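Local coordinates for protein omega transaminase (Pseudomonas sp., PDB 5LHA) that probably transfers amino groups between amines and keto acids or other carbonyl acceptors as a fold type I, PLP-dependent omega-transaminase, here holding its cofactor as pyridoxamine phosphate, at residues A[241-251]-A[281-289]. Sequence-based numbering, arbitrary orientation.
Sequences VPPADYWPRLR and GWGVAPDIL
R251 grips A285 and D287 in the large domain of a fold type I aminotransferase, where the first turns of helix 246-256 pack against the link from helix 278-281 into strand 288-291. Its guanidinium meets both edge-on, carried there by a chain that starts with CG anti to the backbone N and bends at chi2 and chi3. R251 NH1 donates to A285 O (2.8 Å, N-H...O 154°), on a lone pair in the carbonyl plane. R251 NH2 forms a salt bridge with D287 OD2 (2.9 Å) on its syn side, 25° out of the carboxylate plane; a weak bond joins R251 NH1 to the same oxygen. Guanidinium and carboxylate planes stand 85° apart. At the other end the W282 indole lies nearly parallel to that of W247 but slid away, five-membered centroids 4.9 Å apart, with W282 CD1 over one W247 face. L250 CD2 stands 4.0 Å above the opposite face of W247. The benzo end of W282 reaches V241 CG1, P242 and A244, with CZ3 3.6 Å from A244 CA. V284 fills the middle: CG2 abuts W247 O and the P248 ring, and CG1 lies beside R251 CB. Further out, W282 NE1 bonds P232 O, D255 gives R251 a second carboxylate, L261 N shares D287 OD2 with R251, and N308 ND2 bonds D287 OD1. G283, at positive phi, closes a Schellman motif after helix 278-281; W282 O lies 3.5 Å from P248 CG.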
loop_
_atom_site.group_PDB
_atom_site.type_symbol
_atom_site.label_atom_id
_atom_site.label_comp_id
_atom_site.label_asym_id
_atom_site.label_seq_id
_atom_site.Cartn_x
_atom_site.Cartn_y
_atom_site.Cartn_z
ATOM N N VAL A 241 26.549 18.128 5.328
ATOM C CA VAL A 241 26.291 19.545 5.056
ATOM C C VAL A 241 26.121 19.688 3.543
ATOM O O VAL A 241 27.091 19.465 2.802
ATOM C CB VAL A 241 27.436 20.429 5.568
ATOM C CG1 VAL A 241 27.077 21.906 5.414
ATOM C CG2 VAL A 241 27.772 20.107 7.016
ATOM N N PRO A 242 24.931 20.038 3.055
ATOM C CA PRO A 242 24.747 20.184 1.614
ATOM C C PRO A 242 25.509 21.395 1.112
ATOM O O PRO A 242 25.844 22.295 1.901
ATOM C CB PRO A 242 23.231 20.377 1.467
ATOM C CG PRO A 242 22.825 20.980 2.744
ATOM C CD PRO A 242 23.694 20.338 3.793
ATOM N N PRO A 243 25.831 21.438 -0.178
ATOM C CA PRO A 243 26.381 22.666 -0.764
ATOM C C PRO A 243 25.419 23.841 -0.625
ATOM O O PRO A 243 24.206 23.683 -0.453
ATOM C CB PRO A 243 26.603 22.288 -2.233
ATOM C CG PRO A 243 26.725 20.796 -2.223
ATOM C CD PRO A 243 25.795 20.328 -1.145
ATOM N N ALA A 244 25.991 25.044 -0.683
ATOM C CA ALA A 244 25.242 26.245 -0.335
ATOM C C ALA A 244 24.102 26.528 -1.304
ATOM O O ALA A 244 23.099 27.135 -0.913
ATOM C CB ALA A 244 26.181 27.440 -0.283
ATOM N N ASP A 245 24.247 26.146 -2.567
ATOM C CA ASP A 245 23.201 26.386 -3.550
ATOM C C ASP A 245 22.164 25.267 -3.621
ATOM O O ASP A 245 21.209 25.380 -4.395
ATOM C CB ASP A 245 23.827 26.620 -4.930
ATOM C CG ASP A 245 24.825 25.545 -5.306
ATOM O OD1 ASP A 245 25.301 24.830 -4.399
ATOM O OD2 ASP A 245 25.128 25.407 -6.510
ATOM N N TYR A 246 22.324 24.189 -2.850
ATOM C CA TYR A 246 21.386 23.072 -2.950
ATOM C C TYR A 246 19.988 23.444 -2.459
ATOM O O TYR A 246 18.995 23.211 -3.159
ATOM C CB TYR A 246 21.913 21.856 -2.192
ATOM C CG TYR A 246 20.942 20.693 -2.230
ATOM C CD1 TYR A 246 20.714 19.995 -3.411
ATOM C CD2 TYR A 246 20.255 20.293 -1.089
ATOM C CE1 TYR A 246 19.828 18.933 -3.458
ATOM C CE2 TYR A 246 19.372 19.227 -1.126
ATOM C CZ TYR A 246 19.164 18.552 -2.312
ATOM O OH TYR A 246 18.284 17.493 -2.350
ATOM N N TRP A 247 19.878 23.964 -1.233
ATOM C CA TRP A 247 18.557 24.265 -0.687
ATOM C C TRP A 247 17.843 25.377 -1.456
ATOM O O TRP A 247 16.626 25.279 -1.665
ATOM C CB TRP A 247 18.643 24.601 0.808
ATOM C CG TRP A 247 18.475 23.373 1.665
ATOM C CD1 TRP A 247 19.424 22.428 1.945
ATOM C CD2 TRP A 247 17.268 22.926 2.300
ATOM N NE1 TRP A 247 18.888 21.437 2.733
ATOM C CE2 TRP A 247 17.567 21.716 2.962
ATOM C CE3 TRP A 247 15.970 23.434 2.380
ATOM C CZ2 TRP A 247 16.616 21.015 3.703
ATOM C CZ3 TRP A 247 15.027 22.738 3.111
ATOM C CH2 TRP A 247 15.353 21.538 3.761
ATOM N N PRO A 248 18.532 26.438 -1.899
ATOM C CA PRO A 248 17.856 27.397 -2.793
ATOM C C PRO A 248 17.321 26.775 -4.076
ATOM O O PRO A 248 16.227 27.142 -4.526
ATOM C CB PRO A 248 18.953 28.435 -3.070
ATOM C CG PRO A 248 19.787 28.405 -1.833
ATOM C CD PRO A 248 19.823 26.971 -1.416
ATOM N N ARG A 249 18.057 25.849 -4.690
ATOM C CA ARG A 249 17.547 25.193 -5.889
ATOM C C ARG A 249 16.527 24.114 -5.562
ATOM O O ARG A 249 15.780 23.695 -6.452
ATOM C CB ARG A 249 18.697 24.605 -6.700
ATOM C CG ARG A 249 19.667 25.648 -7.229
ATOM C CD ARG A 249 20.655 25.033 -8.196
ATOM N NE ARG A 249 19.972 24.374 -9.311
ATOM C CZ ARG A 249 20.579 23.901 -10.396
ATOM N NH1 ARG A 249 21.898 24.008 -10.530
ATOM N NH2 ARG A 249 19.863 23.319 -11.351
ATOM N N LEU A 250 16.494 23.652 -4.308
ATOM C CA LEU A 250 15.389 22.826 -3.836
ATOM C C LEU A 250 14.094 23.625 -3.813
ATOM O O LEU A 250 13.077 23.206 -4.381
ATOM C CB LEU A 250 15.716 22.296 -2.444
ATOM C CG LEU A 250 15.174 20.932 -2.040
ATOM C CD1 LEU A 250 15.591 19.893 -3.061
ATOM C CD2 LEU A 250 15.700 20.582 -0.661
ATOM N N ARG A 251 14.127 24.793 -3.159
ATOM C CA ARG A 251 12.983 25.701 -3.109
ATOM C C ARG A 251 12.455 26.022 -4.504
ATOM O O ARG A 251 11.239 26.041 -4.728
ATOM C CB ARG A 251 13.399 26.984 -2.383
ATOM C CG ARG A 251 12.334 28.083 -2.227
ATOM C CD ARG A 251 11.239 27.739 -1.235
ATOM N NE ARG A 251 10.135 26.996 -1.832
ATOM C CZ ARG A 251 9.081 26.572 -1.146
ATOM N NH1 ARG A 251 9.002 26.809 0.153
ATOM N NH2 ARG A 251 8.112 25.907 -1.749
ATOM N N GLY A 281 19.349 29.746 7.270
ATOM C CA GLY A 281 20.784 29.906 7.093
ATOM C C GLY A 281 21.226 29.720 5.659
ATOM O O GLY A 281 22.251 30.269 5.244
ATOM N N TRP A 282 20.468 28.943 4.888
ATOM C CA TRP A 282 20.653 28.775 3.450
ATOM C C TRP A 282 19.881 29.797 2.627
ATOM O O TRP A 282 19.901 29.714 1.395
ATOM C CB TRP A 282 20.232 27.365 3.029
ATOM C CG TRP A 282 21.034 26.269 3.676
ATOM C CD1 TRP A 282 20.544 25.216 4.395
ATOM C CD2 TRP A 282 22.459 26.098 3.635
ATOM N NE1 TRP A 282 21.576 24.411 4.823
ATOM C CE2 TRP A 282 22.760 24.930 4.368
ATOM C CE3 TRP A 282 23.508 26.817 3.052
ATOM C CZ2 TRP A 282 24.067 24.468 4.531
ATOM C CZ3 TRP A 282 24.805 26.360 3.220
ATOM C CH2 TRP A 282 25.072 25.197 3.949
ATOM N N GLY A 283 19.176 30.726 3.276
ATOM C CA GLY A 283 18.416 31.747 2.578
ATOM C C GLY A 283 17.103 31.280 2.003
ATOM O O GLY A 283 16.646 31.830 0.997
ATOM N N VAL A 284 16.447 30.321 2.650
ATOM C CA VAL A 284 15.287 29.637 2.092
ATOM C C VAL A 284 14.145 29.650 3.099
ATOM O O VAL A 284 14.361 29.460 4.301
ATOM C CB VAL A 284 15.644 28.191 1.688
ATOM C CG1 VAL A 284 14.398 27.345 1.529
ATOM C CG2 VAL A 284 16.440 28.201 0.396
ATOM N N ALA A 285 12.938 29.932 2.604
ATOM C CA ALA A 285 11.712 29.821 3.375
ATOM C C ALA A 285 10.975 28.554 2.962
ATOM O O ALA A 285 10.422 28.501 1.852
ATOM C CB ALA A 285 10.823 31.043 3.163
ATOM N N PRO A 286 10.958 27.514 3.783
ATOM C CA PRO A 286 10.156 26.329 3.469
ATOM C C PRO A 286 8.681 26.584 3.762
ATOM O O PRO A 286 8.297 27.612 4.307
ATOM C CB PRO A 286 10.735 25.258 4.394
ATOM C CG PRO A 286 11.252 26.032 5.560
ATOM C CD PRO A 286 11.738 27.351 5.020
ATOM N N ASP A 287 7.846 25.626 3.363
ATOM C CA ASP A 287 6.417 25.745 3.624
ATOM C C ASP A 287 6.057 25.303 5.038
ATOM O O ASP A 287 5.113 25.846 5.624
ATOM C CB ASP A 287 5.614 24.926 2.599
ATOM C CG ASP A 287 5.759 25.449 1.174
ATOM O OD1 ASP A 287 5.105 26.459 0.842
ATOM O OD2 ASP A 287 6.517 24.853 0.385
ATOM N N ILE A 288 6.779 24.325 5.594
ATOM C CA ILE A 288 6.498 23.744 6.907
ATOM C C ILE A 288 7.803 23.600 7.685
ATOM O O ILE A 288 8.842 23.263 7.106
ATOM C CB ILE A 288 5.799 22.371 6.778
ATOM C CG1 ILE A 288 4.473 22.509 6.028
ATOM C CG2 ILE A 288 5.577 21.744 8.159
ATOM C CD1 ILE A 288 3.823 21.192 5.704
ATOM N N LEU A 289 7.752 23.877 8.993
ATOM C CA LEU A 289 8.862 23.647 9.917
ATOM C C LEU A 289 8.492 22.562 10.915
ATOM O O LEU A 289 7.389 22.587 11.470
ATOM C CB LEU A 289 9.228 24.910 10.694
ATOM C CG LEU A 289 9.696 26.106 9.880
ATOM C CD1 LEU A 289 9.948 27.286 10.817
ATOM C CD2 LEU A 289 10.946 25.735 9.089
#